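Long-range contact in putative L-alanine-DL-glutamate epimerase (Burkholderia xenovorans, PDB 3SN0), which probably acts as a racemase or epimerase of the mandelate racemase/muconate lactonizing enzyme family and binds magnesium and small dicarboxylates such as fumarate: residues D213-L218 with D240-E245. Residues are numbered along the deposited sequence; the frame is centred on the assembly and turned at random. Where two conformers were deposited one is given.
With MG (magnesium ion), chain B.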
ATOM      1  N   ASP A 213     -12.015  40.328  10.145  1.00 27.42           N
ATOM      2  CA  ASP A 213     -10.671  39.994  10.611  1.00 26.77           C
ATOM      3  C   ASP A 213     -10.624  38.861  11.661  1.00 25.13           C
ATOM      4  O   ASP A 213      -9.754  37.976  11.573  1.00 26.01           O
ATOM      5  CB  ASP A 213      -9.950  41.250  11.092  1.00 27.56           C
ATOM      6  CG  ASP A 213      -9.621  42.202   9.939  1.00 30.36           C
ATOM      7  OD1 ASP A 213      -9.191  41.729   8.867  1.00 33.81           O
ATOM      8  OD2 ASP A 213      -9.814  43.415  10.097  1.00 35.21           O
ATOM      9  N   VAL A 214     -11.559  38.863  12.609  1.00 22.30           N
ATOM     10  CA  VAL A 214     -11.633  37.830  13.642  1.00 20.97           C
ATOM     11  C   VAL A 214     -11.873  36.478  12.967  1.00 19.77           C
ATOM     12  O   VAL A 214     -12.693  36.371  12.036  1.00 20.03           O
ATOM     13  CB  VAL A 214     -12.769  38.148  14.676  1.00 20.98           C
ATOM     14  CG1 VAL A 214     -13.029  36.986  15.618  1.00 20.38           C
ATOM     15  CG2 VAL A 214     -12.440  39.405  15.453  1.00 20.81           C
ATOM     16  N   GLU A 215     -11.145  35.451  13.406  1.00 18.26           N
ATOM     17  CA  GLU A 215     -11.259  34.120  12.801  1.00 17.07           C
ATOM     18  C   GLU A 215     -12.357  33.332  13.479  1.00 16.46           C
ATOM     19  O   GLU A 215     -12.572  33.467  14.691  1.00 14.66           O
ATOM     20  CB  GLU A 215      -9.938  33.363  12.921  1.00 17.92           C
ATOM     21  CG  GLU A 215      -8.784  34.012  12.173  1.00 19.25           C
ATOM     22  CD  GLU A 215      -8.716  33.618  10.727  1.00 23.88           C
ATOM     23  OE1 GLU A 215      -9.614  32.894  10.228  1.00 25.12           O
ATOM     24  OE2 GLU A 215      -7.738  34.031  10.077  1.00 26.82           O
ATOM     25  N   ILE A 216     -13.055  32.506  12.701  1.00 14.83           N
ATOM     26  CA  ILE A 216     -14.126  31.673  13.233  1.00 15.00           C
ATOM     27  C   ILE A 216     -13.749  30.198  13.083  1.00 14.59           C
ATOM     28  O   ILE A 216     -13.406  29.742  11.986  1.00 14.36           O
ATOM     29  CB  ILE A 216     -15.461  31.962  12.529  1.00 15.18           C
ATOM     30  CG1 ILE A 216     -15.938  33.374  12.887  1.00 16.74           C
ATOM     31  CG2 ILE A 216     -16.487  30.922  12.912  1.00 15.10           C
ATOM     32  CD1 ILE A 216     -17.229  33.814  12.217  1.00 18.46           C
ATOM     33  N   LEU A 217     -13.743  29.498  14.215  1.00 14.06           N
ATOM     34  CA  LEU A 217     -13.527  28.064  14.268  1.00 14.14           C
ATOM     35  C   LEU A 217     -14.877  27.379  14.487  1.00 13.58           C
ATOM     36  O   LEU A 217     -15.720  27.870  15.245  1.00 14.04           O
ATOM     37  CB  LEU A 217     -12.583  27.698  15.416  1.00 13.71           C
ATOM     38  CG  LEU A 217     -11.126  28.178  15.354  1.00 14.21           C
ATOM     39  CD1 LEU A 217     -10.982  29.723  15.395  1.00 13.37           C
ATOM     40  CD2 LEU A 217     -10.391  27.553  16.500  1.00 13.64           C
ATOM     41  N   LEU A 218     -15.062  26.224  13.876  1.00 13.52           N
ATOM     42  CA  LEU A 218     -16.315  25.455  14.010  1.00 13.38           C
ATOM     43  C   LEU A 218     -15.996  24.069  14.551  1.00 13.44           C
ATOM     44  O   LEU A 218     -15.261  23.325  13.921  1.00 14.62           O
ATOM     45  CB  LEU A 218     -17.015  25.319  12.668  1.00 13.41           C
ATOM     46  CG  LEU A 218     -18.293  24.473  12.611  1.00 13.14           C
ATOM     47  CD1 LEU A 218     -19.361  24.995  13.607  1.00 15.73           C
ATOM     48  CD2 LEU A 218     -18.829  24.396  11.181  1.00 14.50           C
ATOM     49  N   ASP A 240     -15.442  31.382   5.418  1.00 20.58           N
ATOM     50  CA  ASP A 240     -14.046  31.538   5.781  1.00 20.63           C
ATOM     51  C   ASP A 240     -13.900  30.976   7.187  1.00 19.35           C
ATOM     52  O   ASP A 240     -14.224  31.655   8.151  1.00 19.23           O
ATOM     53  CB  ASP A 240     -13.662  33.023   5.740  1.00 21.77           C
ATOM     54  CG  ASP A 240     -12.248  33.286   6.223  1.00 24.70           C
ATOM     55  OD1 ASP A 240     -11.401  32.355   6.230  1.00 25.42           O
ATOM     56  OD2 ASP A 240     -11.982  34.449   6.598  1.00 28.78           O
ATOM     57  N   LEU A 241     -13.452  29.726   7.301  1.00 17.88           N
ATOM     58  CA  LEU A 241     -13.302  29.070   8.607  1.00 16.85           C
ATOM     59  C   LEU A 241     -11.834  28.761   8.904  1.00 16.81           C
ATOM     60  O   LEU A 241     -11.128  28.204   8.070  1.00 16.93           O
ATOM     61  CB  LEU A 241     -14.147  27.810   8.683  1.00 16.35           C
ATOM     62  CG  LEU A 241     -15.647  27.984   8.454  1.00 15.90           C
ATOM     63  CD1 LEU A 241     -16.368  26.627   8.373  1.00 16.37           C
ATOM     64  CD2 LEU A 241     -16.268  28.887   9.548  1.00 16.64           C
ATOM     65  N   PHE A 242     -11.398  29.159  10.099  1.00 16.26           N
ATOM     66  CA  PHE A 242     -10.020  28.968  10.587  1.00 16.20           C
ATOM     67  C   PHE A 242      -9.718  27.473  10.653  1.00 15.55           C
ATOM     68  O   PHE A 242      -8.678  27.019  10.208  1.00 15.36           O
ATOM     69  CB  PHE A 242      -9.901  29.598  11.967  1.00 15.84           C
ATOM     70  CG  PHE A 242      -8.519  29.596  12.565  1.00 15.48           C
ATOM     71  CD1 PHE A 242      -7.666  30.656  12.368  1.00 18.24           C
ATOM     72  CD2 PHE A 242      -8.120  28.581  13.414  1.00 15.61           C
ATOM     73  CE1 PHE A 242      -6.415  30.675  12.969  1.00 19.81           C
ATOM     74  CE2 PHE A 242      -6.873  28.601  14.011  1.00 19.38           C
ATOM     75  CZ  PHE A 242      -6.039  29.658  13.805  1.00 18.25           C
ATOM     76  N   TRP A 243     -10.668  26.719  11.185  1.00 15.25           N
ATOM     77  CA  TRP A 243     -10.656  25.273  11.056  1.00 14.46           C
ATOM     78  C   TRP A 243     -12.031  24.722  11.349  1.00 13.73           C
ATOM     79  O   TRP A 243     -12.881  25.413  11.951  1.00 13.88           O
ATOM     80  CB  TRP A 243      -9.594  24.591  11.918  1.00 14.17           C
ATOM     81  CG  TRP A 243      -9.791  24.452  13.421  1.00 16.03           C
ATOM     82  CD1 TRP A 243     -10.894  24.018  14.075  1.00 15.56           C
ATOM     83  CD2 TRP A 243      -8.790  24.664  14.433  1.00 15.38           C
ATOM     84  NE1 TRP A 243     -10.664  23.963  15.426  1.00 15.24           N
ATOM     85  CE2 TRP A 243      -9.374  24.350  15.668  1.00 15.20           C
ATOM     86  CE3 TRP A 243      -7.453  25.087  14.409  1.00 19.24           C
ATOM     87  CZ2 TRP A 243      -8.685  24.453  16.873  1.00 16.05           C
ATOM     88  CZ3 TRP A 243      -6.777  25.203  15.611  1.00 19.37           C
ATOM     89  CH2 TRP A 243      -7.388  24.886  16.821  1.00 17.77           C
ATOM     90  N   VAL A 244     -12.227  23.489  10.905  1.00 12.83           N
ATOM     91  CA  VAL A 244     -13.384  22.689  11.270  1.00 12.45           C
ATOM     92  C   VAL A 244     -12.874  21.497  12.057  1.00 12.42           C
ATOM     93  O   VAL A 244     -12.030  20.742  11.579  1.00 11.64           O
ATOM     94  CB  VAL A 244     -14.206  22.242  10.071  1.00 12.24           C
ATOM     95  CG1 VAL A 244     -15.418  21.405  10.548  1.00 12.74           C
ATOM     96  CG2 VAL A 244     -14.700  23.455   9.278  1.00 13.00           C
ATOM     97  N   GLU A 245     -13.379  21.375  13.281  1.00 11.91           N
ATOM     98  CA  GLU A 245     -12.908  20.393  14.245  0.50 12.05           C
ATOM     99  C   GLU A 245     -13.857  19.198  14.230  1.00 12.33           C
ATOM    100  O   GLU A 245     -15.062  19.364  14.411  1.00 11.93           O
ATOM    101  CB  GLU A 245     -12.869  21.047  15.630  0.50 12.45           C
ATOM    102  CG  GLU A 245     -11.999  20.365  16.668  0.50 13.47           C
ATOM    103  CD  GLU A 245     -11.827  21.209  17.926  0.50 15.40           C
ATOM    104  OE1 GLU A 245     -11.723  20.599  19.007  0.50 16.29           O
ATOM    105  OE2 GLU A 245     -11.805  22.465  17.853  0.50 13.40           O
TER
HETATM  106 MG    MG B 408     -13.104  20.088  20.230  1.00 16.03          MG
HETATM  107  O   HOH W   1     -12.399  32.756   9.952  1.00 15.76           O
HETATM  108  O   HOH W   2      -9.489  31.563   7.998  1.00 25.21           O
HETATM  109  O   HOH W   3     -14.319  19.967  21.814  1.00 18.07           O
HETATM  110  O   HOH W   4     -13.897  18.644  19.109  1.00 15.01           O
HETATM  111  O   HOH W   5     -12.167  21.757  21.294  1.00 26.90           O
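L217 lays its CD2 methyl over one face of the W243 indole, a CH-pi contact 3.7 Å from CD2 to the centroid of the six-membered ring and shifted toward the rim. At the edge of the same indole, near its plane, lies the carbonyl O of L218. The F242 ring has the carboxylate carbon of E215 in plane at its edge, and E215 CG is 3.5 Å from F242 CD1; the carboxylate plane stands 66° from the ring. With its CG anti to the backbone N (chi1 -175°), F242 reaches over to the 213-218 segment and runs alongside L217, whose CD1 packs on F242 CB at 3.6 Å.

The backbones pair in parallel: F242 N bonds to I216 O, L218 N to W243 O and E245 N to L218 O, the last at 2.8 Å. These are neighbouring strands of the enolase-superfamily barrel, linked through helix 226-235 as a beta-alpha-beta unit. I216 and L218 pack outward on helix 193-210.

Where the two segments begin, E215 OE1 and D240 OD1 sit 4.4 Å apart; one water donates to both, and a second joins E215 OE1, I216 N and D240 O. D240 also forms a salt bridge with R193 of the second subunit, which should ease the like-charge repulsion.

E245 OE1 binds magnesium at 1.9 Å, together with D219 and E269. In the conformer given, E245 OE2 takes a bent bond from W243 NE1 (3.1 Å), met on the anti side of the carboxylate and 26° out of its plane, and a salt bridge from K163, consistent with indole and lysine together fixing how this metal ligand is turned.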